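Local coordinates for protein nitrite transporter NirC (Salmonella enterica subsp. enterica serovar Typhimurium, PDB 4FC4) that carries nitrite across the cytoplasmic membrane in both directions, as a pentameric channel of the formate/nitrite transporter (FNT) family, at residues 151-156 with 222-227; 143-148 with 203-208; 115-120 with 208-213; 85-90 with 103-108; 67-72 with 162-167. All coordinates share one frame; numbering follows the deposited sequence.

Overall arrangement
All five contacts lie in the aquaporin-like helical bundle of the FNT protomer. Contacts 1, 2, 4 and 5 are buried, contact 3 only partly, and contact 5 lies nearest the chain's centre. Contacts 1 and 2 touch and combine apolar packing with polar groups held by outside partners, whereas contacts 4 and 5 are purely aliphatic and contact 3 rests on the edge of a phenyl ring. Helix 150-172 serves contacts 1 and 5, helix 98-125 contacts 3 and 4, and helix 198-209 contacts 2 and 3, which share Ser-208. Contacts 2 and 4 lie on opposite sides of the centre, about 26 Å apart between centres.

Contact 1. Residues 151-156 with 222-227; sequences TVLFFK and IGHNLL
Two transmembrane helices of the FNT bundle, 150-172 and 219-248, meet here where Leu-153 is set against the amide of Asn-225, with the His-224 ring beside it. The backbones come close, 6.8 Å between the CA atoms of Leu-153 and Asn-225. The two side chains cross at about a right angle, and both methyls of the leucine reach the same nitrogen: Leu-153 CD1 is 3.5 Å and CD2 3.6 Å from Asn-225 ND2. CD1 also presses on the helix itself, 3.6 Å from Asn-225 CA, and reaches His-224 CD2 at 4.1 Å, approaching that ring obliquely.

The amide stands out toward the leucine because CG of Asn-225 is anti to the backbone N (chi1 177°). Its buried nitrogen is satisfied elsewhere, by hydrogen bonds to OE1 of Glu-196 and to the carbonyl O of Lys-145, which should fix the rotation of the amide while Leu-153 packs against it. His-224 is likewise held through NE2, bonded to the carbonyl O of Ala-148.

Leu-153 is further enclosed by Trp-228 and Val-229 on the next turn of helix 219-248, and Phe-205 of helix 198-209 packs against Asn-225. On its other flank, helix 150-172 faces the second subunit, where Thr-151 and Phe-155 pack on Trp-125 of that neighbouring chain.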
# COMPACT_ATOMS: atom_id res chain seq x y z
N THR B 151 28.07 -16.59 19.54
CA THR B 151 28.09 -17.16 18.22
C THR B 151 26.77 -16.82 17.57
O THR B 151 26.73 -16.27 16.45
CB THR B 151 28.23 -18.67 18.34
OG1 THR B 151 29.61 -18.97 18.45
CG2 THR B 151 27.66 -19.38 17.11
N VAL B 152 25.73 -17.10 18.35
CA VAL B 152 24.37 -16.84 17.97
C VAL B 152 24.26 -15.36 17.68
O VAL B 152 23.74 -14.96 16.61
CB VAL B 152 23.34 -17.39 19.04
CG1 VAL B 152 21.96 -16.72 18.94
CG2 VAL B 152 23.25 -18.95 18.97
N LEU B 153 24.82 -14.54 18.57
CA LEU B 153 24.65 -13.08 18.42
C LEU B 153 25.39 -12.54 17.19
O LEU B 153 24.86 -11.70 16.45
CB LEU B 153 25.05 -12.32 19.69
CG LEU B 153 24.05 -12.46 20.85
CD1 LEU B 153 24.45 -11.58 22.01
CD2 LEU B 153 22.64 -12.10 20.44
N PHE B 154 26.58 -13.07 16.96
CA PHE B 154 27.36 -12.66 15.79
C PHE B 154 26.61 -12.91 14.47
O PHE B 154 26.42 -12.02 13.66
CB PHE B 154 28.66 -13.44 15.80
CG PHE B 154 29.57 -13.11 14.68
CD1 PHE B 154 30.50 -12.07 14.81
CD2 PHE B 154 29.55 -13.89 13.50
CE1 PHE B 154 31.36 -11.75 13.77
CE2 PHE B 154 30.41 -13.58 12.47
CZ PHE B 154 31.33 -12.51 12.60
N PHE B 155 26.16 -14.15 14.29
CA PHE B 155 25.58 -14.56 13.05
C PHE B 155 24.20 -13.93 12.82
O PHE B 155 23.81 -13.61 11.67
CB PHE B 155 25.63 -16.07 13.00
CG PHE B 155 26.97 -16.56 12.65
CD1 PHE B 155 27.53 -16.26 11.41
CD2 PHE B 155 27.74 -17.26 13.58
CE1 PHE B 155 28.82 -16.69 11.08
CE2 PHE B 155 29.01 -17.73 13.25
CZ PHE B 155 29.56 -17.44 12.00
N LYS B 156 23.49 -13.66 13.91
CA LYS B 156 22.28 -12.91 13.80
C LYS B 156 22.53 -11.47 13.42
O LYS B 156 21.73 -10.85 12.65
CB LYS B 156 21.47 -13.01 15.06
CG LYS B 156 20.43 -14.06 14.93
CD LYS B 156 20.29 -14.73 16.25
CE LYS B 156 19.10 -14.18 16.97
NZ LYS B 156 18.45 -15.35 17.62
N ILE B 222 24.70 -6.02 28.58
CA ILE B 222 24.50 -5.11 27.45
C ILE B 222 25.76 -5.03 26.57
O ILE B 222 25.67 -5.18 25.36
CB ILE B 222 24.03 -3.71 27.89
CG1 ILE B 222 22.63 -3.79 28.51
CG2 ILE B 222 24.00 -2.77 26.68
CD1 ILE B 222 22.21 -2.57 29.31
N GLY B 223 26.93 -4.89 27.18
CA GLY B 223 28.16 -4.81 26.43
C GLY B 223 28.47 -6.07 25.66
O GLY B 223 28.95 -6.02 24.53
N HIS B 224 28.18 -7.21 26.28
CA HIS B 224 28.26 -8.53 25.63
C HIS B 224 27.49 -8.60 24.33
O HIS B 224 28.06 -8.97 23.31
CB HIS B 224 27.80 -9.64 26.59
CG HIS B 224 27.78 -11.00 25.95
ND1 HIS B 224 28.90 -11.72 25.73
CD2 HIS B 224 26.75 -11.75 25.44
CE1 HIS B 224 28.59 -12.88 25.14
NE2 HIS B 224 27.29 -12.90 24.95
N ASN B 225 26.20 -8.27 24.35
CA ASN B 225 25.39 -8.22 23.08
C ASN B 225 25.92 -7.23 22.04
O ASN B 225 26.17 -7.62 20.91
CB ASN B 225 23.93 -7.91 23.36
CG ASN B 225 23.08 -7.78 22.07
OD1 ASN B 225 23.16 -6.77 21.36
ND2 ASN B 225 22.26 -8.81 21.78
N LEU B 226 26.11 -5.96 22.43
CA LEU B 226 26.65 -4.91 21.54
C LEU B 226 27.99 -5.32 20.90
O LEU B 226 28.17 -5.10 19.68
CB LEU B 226 26.70 -3.53 22.24
CG LEU B 226 25.35 -2.88 22.64
CD1 LEU B 226 25.55 -1.44 23.12
CD2 LEU B 226 24.36 -2.89 21.46
N LEU B 227 28.90 -5.96 21.66
CA LEU B 227 30.15 -6.44 21.05
C LEU B 227 29.94 -7.40 19.89
O LEU B 227 30.28 -7.07 18.76
CB LEU B 227 31.10 -7.07 22.07
CG LEU B 227 32.39 -7.66 21.47
CD1 LEU B 227 33.25 -6.57 20.79
CD2 LEU B 227 33.22 -8.40 22.54

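Contact 2. Residues 143-148 with 203-208; sequences LAKTTA and TLFALS
Lys-145 and Thr-146 of helix 137-147 pack side by side against Leu-204 and Phe-205 of helix 198-209. The lysine works through its aliphatic stem: CD of Lys-145 is 3.6 Å from CD2 of Leu-204, the two side chains crossing at about a right angle, while CB of Lys-145 meets the edge of the phenyl ring, 3.9 Å from CZ of Phe-205. From the neighbouring position Thr-146 offers its methyl, CG2 lying 3.5 Å from CE1 of Phe-205; these side chains slide past each other in opposite directions, and the approach to the ring is oblique.

That methyl is aimed by the threonine's first torsion. At chi1 66° CG2 stands anti to the carbonyl carbon, beside the backbone N, and OG1 falls between that N and the carbonyl carbon, from where it donates to the carbonyl O of Leu-143 over 2.8 Å, in the carbonyl plane and on a lone pair (C=O...OG1 angle 122°). The same oxygen accepts from the backbone N of Thr-146 and of Thr-147, so three donors grip it. The lysine stays extended until it bends at its last torsion, and NZ forms a salt bridge with Glu-196. Phe-205 is backed by Ile-222 and Leu-226 of helix 219-248, and its carbonyl O is hydrogen-bonded to OH of Tyr-217.

The axes of the short segments 143-147 and 203-208 approach to 11.0 Å, at 117° between their directions, a gap bridged chiefly by Lys-145 and Phe-205. Helix 198-209 is the second half of an interrupted transmembrane helix, following 177-192 after a short break, and such broken helices are a hallmark of the FNT fold.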
# COMPACT_ATOMS: atom_id res chain seq x y z
N LEU B 143 16.77 -8.75 28.12
CA LEU B 143 17.49 -9.76 28.92
C LEU B 143 17.86 -10.97 28.04
O LEU B 143 19.00 -11.37 28.02
CB LEU B 143 16.69 -10.16 30.18
CG LEU B 143 17.17 -11.39 30.98
CD1 LEU B 143 18.49 -11.12 31.71
CD2 LEU B 143 16.10 -11.90 31.97
N ALA B 144 16.91 -11.47 27.24
CA ALA B 144 17.20 -12.60 26.34
C ALA B 144 18.34 -12.23 25.37
O ALA B 144 19.22 -13.06 25.07
CB ALA B 144 15.94 -13.14 25.63
N LYS B 145 18.37 -10.97 24.94
CA LYS B 145 19.42 -10.55 24.00
C LYS B 145 20.77 -10.53 24.69
O LYS B 145 21.78 -10.79 24.04
CB LYS B 145 19.14 -9.20 23.37
CG LYS B 145 18.09 -9.20 22.26
CD LYS B 145 17.59 -7.78 22.05
CE LYS B 145 16.65 -7.64 20.87
NZ LYS B 145 17.35 -7.98 19.62
N THR B 146 20.77 -10.26 26.01
CA THR B 146 22.04 -10.07 26.70
C THR B 146 22.72 -11.35 27.15
O THR B 146 23.94 -11.37 27.34
CB THR B 146 21.91 -9.17 27.96
OG1 THR B 146 21.09 -9.84 28.95
CG2 THR B 146 21.35 -7.80 27.60
N THR B 147 21.93 -12.39 27.41
CA THR B 147 22.49 -13.67 27.89
C THR B 147 22.71 -14.69 26.75
O THR B 147 23.23 -15.75 27.01
CB THR B 147 21.61 -14.35 28.95
OG1 THR B 147 20.36 -14.69 28.34
CG2 THR B 147 21.36 -13.42 30.14
N ALA B 148 22.28 -14.36 25.53
CA ALA B 148 22.48 -15.17 24.32
C ALA B 148 23.98 -15.47 24.00
O ALA B 148 24.85 -14.64 24.23
CB ALA B 148 21.76 -14.49 23.13
N THR B 203 18.98 1.37 21.80
CA THR B 203 17.78 1.98 22.36
C THR B 203 17.06 0.96 23.27
O THR B 203 16.62 1.27 24.38
CB THR B 203 16.81 2.54 21.27
OG1 THR B 203 17.37 3.70 20.64
CG2 THR B 203 15.51 3.00 21.93
N LEU B 204 16.95 -0.28 22.82
CA LEU B 204 16.22 -1.26 23.62
C LEU B 204 16.92 -1.38 24.96
O LEU B 204 16.26 -1.38 26.03
CB LEU B 204 16.18 -2.60 22.93
CG LEU B 204 15.41 -3.60 23.77
CD1 LEU B 204 13.92 -3.23 23.90
CD2 LEU B 204 15.65 -4.95 23.13
N PHE B 205 18.25 -1.48 24.92
CA PHE B 205 19.00 -1.67 26.13
C PHE B 205 18.84 -0.51 27.08
O PHE B 205 18.82 -0.73 28.30
CB PHE B 205 20.46 -2.00 25.87
CG PHE B 205 20.67 -3.37 25.24
CD1 PHE B 205 19.92 -4.45 25.63
CD2 PHE B 205 21.61 -3.56 24.23
CE1 PHE B 205 20.11 -5.69 25.04
CE2 PHE B 205 21.80 -4.81 23.64
CZ PHE B 205 21.05 -5.87 24.05
N ALA B 206 18.65 0.70 26.54
CA ALA B 206 18.63 1.90 27.38
C ALA B 206 17.23 1.97 28.04
O ALA B 206 17.09 2.23 29.27
CB ALA B 206 19.01 3.15 26.58
N LEU B 207 16.22 1.69 27.24
CA LEU B 207 14.84 1.60 27.71
C LEU B 207 14.66 0.58 28.85
O LEU B 207 14.05 0.88 29.87
CB LEU B 207 13.95 1.17 26.54
CG LEU B 207 13.66 2.20 25.46
CD1 LEU B 207 12.84 1.51 24.39
CD2 LEU B 207 12.95 3.44 26.04
N SER B 208 15.18 -0.63 28.69
CA SER B 208 15.11 -1.56 29.79
C SER B 208 15.94 -1.05 30.98
O SER B 208 15.50 -1.16 32.16
CB SER B 208 15.52 -2.97 29.37
OG SER B 208 15.36 -3.81 30.50

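Contact 3. Residues 115-120 with 208-213; sequences GSVFVA and SWFGHH
Phe-210 carries most of this contact, following the second half of a broken FNT transmembrane helix (198-209) and projecting onto one side of the long helix 98-125. It meets Ala-120 and Val-117, which lie one turn apart and so present themselves on the same face of their helix. The CA atoms of Ala-120 and Phe-210, 7.9 Å apart, mark the nearest backbone approach.

The ring comes edge-on. CB of Ala-120 lies near the ring plane, 3.8 Å from CE2 of Phe-210 and 4.0 Å from CD2, and the short methyl lets the phenyl group approach the helix backbone. Val-117 is touched through its CG1 branch, which is anti to the backbone N (chi1 166°) and packs at 4.0 Å on CZ of Phe-210, as well as through its backbone. The valine and phenylalanine side chains cross at about a right angle. No hydrogen bond links the two segments, and the contact is a partly buried apolar one.

Close by, Ala-120 also packs on Ala-206, so the same face of helix 98-125 runs on from the ring to the body of helix 198-209. On its far side, Phe-118 points away from Phe-210 and meets Phe-240 of the third subunit edge-to-face, which makes helix 98-125 part of the subunit interface. Next to Phe-210, Gly-211 N bonds back to the carbonyl O of Ser-208. CE2 of Phe-210 stands 3.8 Å from the carbonyl O of Val-117, which lies in the plane of the ring at its edge.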
# COMPACT_ATOMS: atom_id res chain seq x y z
N GLY B 115 22.57 9.11 20.60
CA GLY B 115 21.23 9.46 20.13
C GLY B 115 20.23 8.44 20.65
O GLY B 115 19.07 8.78 20.95
N SER B 116 20.71 7.20 20.77
CA SER B 116 19.93 6.12 21.32
C SER B 116 19.63 6.31 22.80
O SER B 116 18.50 6.24 23.19
CB SER B 116 20.63 4.79 21.10
OG SER B 116 20.70 4.44 19.74
N VAL B 117 20.66 6.53 23.62
CA VAL B 117 20.46 6.71 25.05
C VAL B 117 19.55 7.92 25.22
O VAL B 117 18.67 7.96 26.09
CB VAL B 117 21.79 6.98 25.78
CG1 VAL B 117 21.57 7.52 27.19
CG2 VAL B 117 22.65 5.72 25.80
N PHE B 118 19.75 8.90 24.34
CA PHE B 118 19.02 10.15 24.48
C PHE B 118 17.53 10.01 24.17
O PHE B 118 16.70 10.53 24.95
CB PHE B 118 19.65 11.25 23.64
CG PHE B 118 18.82 12.53 23.55
CD1 PHE B 118 18.81 13.46 24.61
CD2 PHE B 118 18.11 12.83 22.38
CE1 PHE B 118 18.09 14.64 24.49
CE2 PHE B 118 17.41 14.02 22.26
CZ PHE B 118 17.39 14.92 23.32
N VAL B 119 17.17 9.32 23.08
CA VAL B 119 15.72 9.15 22.79
C VAL B 119 15.09 8.27 23.92
O VAL B 119 13.90 8.43 24.28
CB VAL B 119 15.48 8.57 21.37
CG1 VAL B 119 15.96 7.11 21.33
CG2 VAL B 119 13.99 8.67 20.94
N ALA B 120 15.89 7.37 24.52
CA ALA B 120 15.35 6.53 25.61
C ALA B 120 15.06 7.37 26.86
O ALA B 120 14.00 7.22 27.53
CB ALA B 120 16.28 5.34 25.91
N SER B 208 15.18 -0.63 28.69
CA SER B 208 15.11 -1.56 29.79
C SER B 208 15.94 -1.05 30.98
O SER B 208 15.50 -1.16 32.16
CB SER B 208 15.52 -2.97 29.37
OG SER B 208 15.36 -3.81 30.50
N TRP B 209 17.10 -0.45 30.70
CA TRP B 209 17.97 0.05 31.78
C TRP B 209 17.28 1.09 32.62
O TRP B 209 17.40 1.07 33.86
CB TRP B 209 19.30 0.59 31.24
CG TRP B 209 20.29 0.90 32.34
CD1 TRP B 209 20.75 2.15 32.74
CD2 TRP B 209 20.95 -0.06 33.25
NE1 TRP B 209 21.63 2.04 33.79
CE2 TRP B 209 21.81 0.75 34.15
CE3 TRP B 209 20.94 -1.46 33.40
CZ2 TRP B 209 22.60 0.17 35.15
CZ3 TRP B 209 21.75 -2.03 34.41
CH2 TRP B 209 22.56 -1.22 35.26
N PHE B 210 16.56 2.01 31.97
CA PHE B 210 15.89 3.10 32.70
C PHE B 210 14.57 2.62 33.31
O PHE B 210 13.88 3.38 33.94
CB PHE B 210 15.63 4.33 31.81
CG PHE B 210 16.87 4.94 31.18
CD1 PHE B 210 18.06 5.09 31.92
CD2 PHE B 210 16.83 5.39 29.85
CE1 PHE B 210 19.20 5.62 31.32
CE2 PHE B 210 17.95 5.95 29.25
CZ PHE B 210 19.14 6.08 29.98
N GLY B 211 14.20 1.37 33.12
CA GLY B 211 12.91 0.93 33.62
C GLY B 211 13.13 -0.06 34.72
O GLY B 211 14.24 -0.17 35.25
N HIS B 212 12.06 -0.78 35.04
CA HIS B 212 12.02 -1.71 36.12
C HIS B 212 12.53 -3.04 35.58
O HIS B 212 11.76 -3.99 35.39
CB HIS B 212 10.57 -1.75 36.59
CG HIS B 212 10.31 -2.56 37.86
ND1 HIS B 212 11.12 -2.52 38.94
CD2 HIS B 212 9.24 -3.43 38.20
CE1 HIS B 212 10.62 -3.32 39.90
NE2 HIS B 212 9.47 -3.88 39.44
N HIS B 213 13.83 -3.13 35.30
CA HIS B 213 14.42 -4.39 34.81
C HIS B 213 14.78 -5.32 35.96
O HIS B 213 14.91 -4.88 37.10
CB HIS B 213 15.66 -4.10 33.98
CG HIS B 213 16.71 -3.32 34.73
ND1 HIS B 213 17.63 -3.91 35.52
CD2 HIS B 213 16.93 -1.94 34.83
CE1 HIS B 213 18.42 -2.97 36.10
NE2 HIS B 213 17.99 -1.77 35.70

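Contact 4. Residues 85-90 with 103-108; sequences MFLTLG and AILPQT
Leu-87 and Leu-105, with CA atoms 8.4 Å apart, mark where the backbones of helices 80-93 and 98-125 come nearest within these turns, the second being kinked where Pro-106 has no N-H to give to the turn before. Across that gap a single methyl does most of the touching. CD1 of Leu-87 fits against two consecutive residues, 3.9 Å from CG2 of Ile-104 and 3.9 Å from CD2 of Leu-105; the CG of Leu-105 is equally near to it, so that leucine meets the methyl with both CG and its CD2 branch. The two leucines slide past each other in opposite directions. In Ile-104 the CG2 branch is the one anti to the backbone N, with CG1 beside that nitrogen (chi1 -65°), which turns CG2 to Leu-87.

Helix 80-93 is the second half of an interrupted transmembrane helix whose first half includes 67-75, an arrangement characteristic of the FNT fold, and helix 98-125 follows it after a short turn. The contact thus joins successive elements of the chain through three buried side chains, by van der Waals packing with no hydrogen bond between the segments. The bond from Thr-108 N to the carbonyl O of Ile-104 (3.0 Å) spans the proline.

Leu-105 also lies on Phe-80, His-83 and Thr-84, earlier in helix 80-93, while Ile-104 packs on Phe-27 of helix 24-51. Met-85, which points away from Leu-105, packs on Cys-165 and Ile-168 of helix 150-172; Phe-86 lies on Cys-9 and Asn-12 of helix 3-22.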
# COMPACT_ATOMS: atom_id res chain seq x y z
N MET B 85 29.30 -0.71 5.13
CA MET B 85 29.27 -0.84 3.65
C MET B 85 29.89 0.33 2.89
O MET B 85 30.74 0.11 2.02
CB MET B 85 27.87 -1.09 3.11
CG MET B 85 27.75 -1.29 1.59
SD MET B 85 25.99 -1.61 1.17
CE MET B 85 25.28 0.02 1.26
N PHE B 86 29.50 1.56 3.23
CA PHE B 86 29.87 2.73 2.44
C PHE B 86 31.38 2.88 2.43
O PHE B 86 32.05 3.05 1.35
CB PHE B 86 29.22 4.03 3.00
CG PHE B 86 27.72 4.18 2.73
CD1 PHE B 86 27.21 4.14 1.42
CD2 PHE B 86 26.82 4.39 3.79
CE1 PHE B 86 25.83 4.30 1.18
CE2 PHE B 86 25.44 4.55 3.55
CZ PHE B 86 24.94 4.49 2.26
N LEU B 87 31.93 2.82 3.64
CA LEU B 87 33.34 3.02 3.85
C LEU B 87 34.16 1.92 3.19
O LEU B 87 35.25 2.18 2.70
CB LEU B 87 33.66 3.17 5.33
CG LEU B 87 32.91 4.33 6.02
CD1 LEU B 87 33.41 4.46 7.44
CD2 LEU B 87 33.14 5.65 5.31
N THR B 88 33.62 0.71 3.13
CA THR B 88 34.33 -0.41 2.52
C THR B 88 34.52 -0.11 1.03
O THR B 88 35.68 -0.14 0.52
CB THR B 88 33.55 -1.74 2.73
OG1 THR B 88 33.71 -2.15 4.10
CG2 THR B 88 34.05 -2.84 1.79
N LEU B 89 33.40 0.19 0.37
CA LEU B 89 33.38 0.58 -1.03
C LEU B 89 34.26 1.79 -1.25
O LEU B 89 34.94 1.88 -2.28
CB LEU B 89 31.93 0.82 -1.53
CG LEU B 89 31.15 -0.51 -1.60
CD1 LEU B 89 29.68 -0.34 -1.94
CD2 LEU B 89 31.79 -1.43 -2.62
N GLY B 90 34.27 2.74 -0.31
CA GLY B 90 35.18 3.90 -0.39
C GLY B 90 36.66 3.52 -0.39
O GLY B 90 37.44 4.01 -1.24
N ALA B 103 39.10 4.97 11.48
CA ALA B 103 38.99 6.09 12.40
C ALA B 103 37.52 6.58 12.53
O ALA B 103 37.10 7.10 13.56
CB ALA B 103 39.89 7.21 11.94
N ILE B 104 36.74 6.36 11.48
CA ILE B 104 35.41 6.88 11.44
C ILE B 104 34.37 5.96 12.09
O ILE B 104 33.52 6.43 12.86
CB ILE B 104 35.04 7.23 9.98
CG1 ILE B 104 35.95 8.39 9.47
CG2 ILE B 104 33.56 7.51 9.87
CD1 ILE B 104 35.63 8.85 8.06
N LEU B 105 34.41 4.66 11.75
CA LEU B 105 33.39 3.70 12.20
C LEU B 105 33.11 3.80 13.72
O LEU B 105 31.94 3.85 14.11
CB LEU B 105 33.73 2.25 11.78
CG LEU B 105 33.46 1.86 10.33
CD1 LEU B 105 34.01 0.48 10.10
CD2 LEU B 105 31.94 1.92 9.96
N PRO B 106 34.17 3.81 14.58
CA PRO B 106 33.91 3.88 16.04
C PRO B 106 33.21 5.19 16.47
O PRO B 106 32.35 5.19 17.38
CB PRO B 106 35.33 3.77 16.68
CG PRO B 106 36.31 3.95 15.54
CD PRO B 106 35.58 3.50 14.29
N GLN B 107 33.60 6.31 15.86
CA GLN B 107 32.88 7.57 16.05
C GLN B 107 31.38 7.47 15.69
O GLN B 107 30.53 7.97 16.45
CB GLN B 107 33.44 8.65 15.17
CG GLN B 107 34.92 8.95 15.31
CD GLN B 107 35.22 10.33 14.70
OE1 GLN B 107 36.31 10.83 14.89
NE2 GLN B 107 34.23 10.94 13.98
N THR B 108 31.07 6.89 14.53
CA THR B 108 29.66 6.84 14.09
C THR B 108 28.91 6.02 15.13
O THR B 108 27.83 6.38 15.59
CB THR B 108 29.50 6.21 12.70
OG1 THR B 108 30.49 6.72 11.78
CG2 THR B 108 28.04 6.46 12.13

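Contact 5. Residues 67-72 with 162-167; sequences IALTLV and WLVCLA
Leu-69 extends toward helix 150-172 with CG anti to its backbone N (chi1 -166°), and a second torsion of 66° turns its CD2 methyl onto Val-164 and Ala-167; in Val-164 it is CG1 that stands anti to the nitrogen and meets the leucine. The tightest approach is methyl to methyl, CD2 of Leu-69 lying 3.7 Å from CB of Ala-167. The same CD2 is 4.0 Å from CG1 of Val-164, and CD1 of Leu-69 adds a looser touch at 4.2 Å to that valine methyl. Leu-69 and Val-164 cross obliquely.

Val-164 and Ala-167 are one turn apart, so a single leucine spans both on one face of their helix. The backbones stay 8.1 Å apart between the CA atoms of Leu-69 and Val-164. Helix 67-75 belongs to the first half of one of the two broken transmembrane helices of the FNT fold, and here it leans on the continuous helix 150-172 in the protomer's buried interior.

The other broken helix closes in on the same spot: Leu-69 also packs on Ile-183, Val-164 on Phe-190 and Ala-167 on Cys-186, all of helix 177-192, and Val-164 touches His-197 in the break that follows. Both segments reach other subunits on their outer sides, Thr-70 packing on Trp-185 of the third subunit and Leu-166 on Tyr-37 of the second.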
# COMPACT_ATOMS: atom_id res chain seq x y z
N ILE B 67 9.69 2.57 9.68
CA ILE B 67 9.96 3.98 9.94
C ILE B 67 11.43 4.19 10.33
O ILE B 67 12.04 5.21 9.97
CB ILE B 67 8.97 4.54 11.00
CG1 ILE B 67 9.32 6.00 11.36
CG2 ILE B 67 8.97 3.64 12.21
CD1 ILE B 67 8.22 6.77 12.00
N ALA B 68 12.03 3.21 11.00
CA ALA B 68 13.38 3.41 11.58
C ALA B 68 14.39 3.79 10.50
O ALA B 68 15.06 4.80 10.60
CB ALA B 68 13.88 2.17 12.37
N LEU B 69 14.50 2.98 9.46
CA LEU B 69 15.48 3.25 8.41
C LEU B 69 14.97 4.27 7.42
O LEU B 69 15.78 4.97 6.79
CB LEU B 69 15.91 1.98 7.73
CG LEU B 69 17.16 2.12 6.86
CD1 LEU B 69 18.44 2.44 7.65
CD2 LEU B 69 17.26 0.80 6.08
N THR B 70 13.65 4.37 7.30
CA THR B 70 13.05 5.44 6.52
C THR B 70 13.48 6.82 7.01
O THR B 70 13.91 7.64 6.19
CB THR B 70 11.53 5.36 6.51
OG1 THR B 70 11.12 4.06 6.04
CG2 THR B 70 10.97 6.47 5.67
N LEU B 71 13.39 7.07 8.32
CA LEU B 71 13.93 8.28 8.94
C LEU B 71 15.40 8.44 8.63
O LEU B 71 15.81 9.44 8.13
CB LEU B 71 13.70 8.29 10.48
CG LEU B 71 12.23 8.36 10.98
CD1 LEU B 71 12.15 8.34 12.50
CD2 LEU B 71 11.46 9.56 10.39
N VAL B 72 16.21 7.45 9.00
CA VAL B 72 17.65 7.52 8.77
C VAL B 72 17.98 7.93 7.33
O VAL B 72 18.80 8.82 7.12
CB VAL B 72 18.33 6.15 9.15
CG1 VAL B 72 19.80 6.11 8.71
CG2 VAL B 72 18.26 5.92 10.67
N TRP B 162 23.15 -7.57 6.59
CA TRP B 162 22.90 -7.97 5.21
C TRP B 162 21.64 -7.29 4.78
O TRP B 162 21.64 -6.57 3.77
CB TRP B 162 22.75 -9.49 5.11
CG TRP B 162 23.25 -10.00 3.76
CD1 TRP B 162 23.55 -9.23 2.64
CD2 TRP B 162 23.48 -11.37 3.35
NE1 TRP B 162 23.96 -10.01 1.60
CE2 TRP B 162 23.94 -11.31 1.96
CE3 TRP B 162 23.42 -12.61 3.99
CZ2 TRP B 162 24.32 -12.48 1.24
CZ3 TRP B 162 23.77 -13.78 3.26
CH2 TRP B 162 24.20 -13.70 1.92
N LEU B 163 20.57 -7.48 5.56
CA LEU B 163 19.26 -7.05 5.15
C LEU B 163 19.18 -5.51 5.20
O LEU B 163 18.66 -4.89 4.28
CB LEU B 163 18.13 -7.72 5.99
CG LEU B 163 17.73 -9.07 5.41
CD1 LEU B 163 16.93 -9.95 6.38
CD2 LEU B 163 16.98 -8.86 4.08
N VAL B 164 19.69 -4.90 6.26
CA VAL B 164 19.65 -3.44 6.38
C VAL B 164 20.52 -2.74 5.28
O VAL B 164 20.05 -1.79 4.63
CB VAL B 164 20.01 -2.99 7.81
CG1 VAL B 164 19.95 -1.45 7.92
CG2 VAL B 164 19.10 -3.70 8.79
N CYS B 165 21.77 -3.21 5.10
CA CYS B 165 22.55 -2.80 3.92
C CYS B 165 21.88 -3.10 2.58
O CYS B 165 22.03 -2.34 1.64
CB CYS B 165 23.94 -3.37 3.94
SG CYS B 165 24.92 -2.52 5.19
N LEU B 166 21.14 -4.21 2.48
CA LEU B 166 20.40 -4.46 1.27
C LEU B 166 19.34 -3.37 1.03
O LEU B 166 19.13 -2.94 -0.11
CB LEU B 166 19.78 -5.87 1.26
CG LEU B 166 20.82 -6.90 0.77
CD1 LEU B 166 20.53 -8.32 1.28
CD2 LEU B 166 20.99 -6.87 -0.75
N ALA B 167 18.71 -2.88 2.11
CA ALA B 167 17.72 -1.83 2.02
C ALA B 167 18.42 -0.54 1.56
O ALA B 167 17.94 0.16 0.68
CB ALA B 167 17.04 -1.65 3.36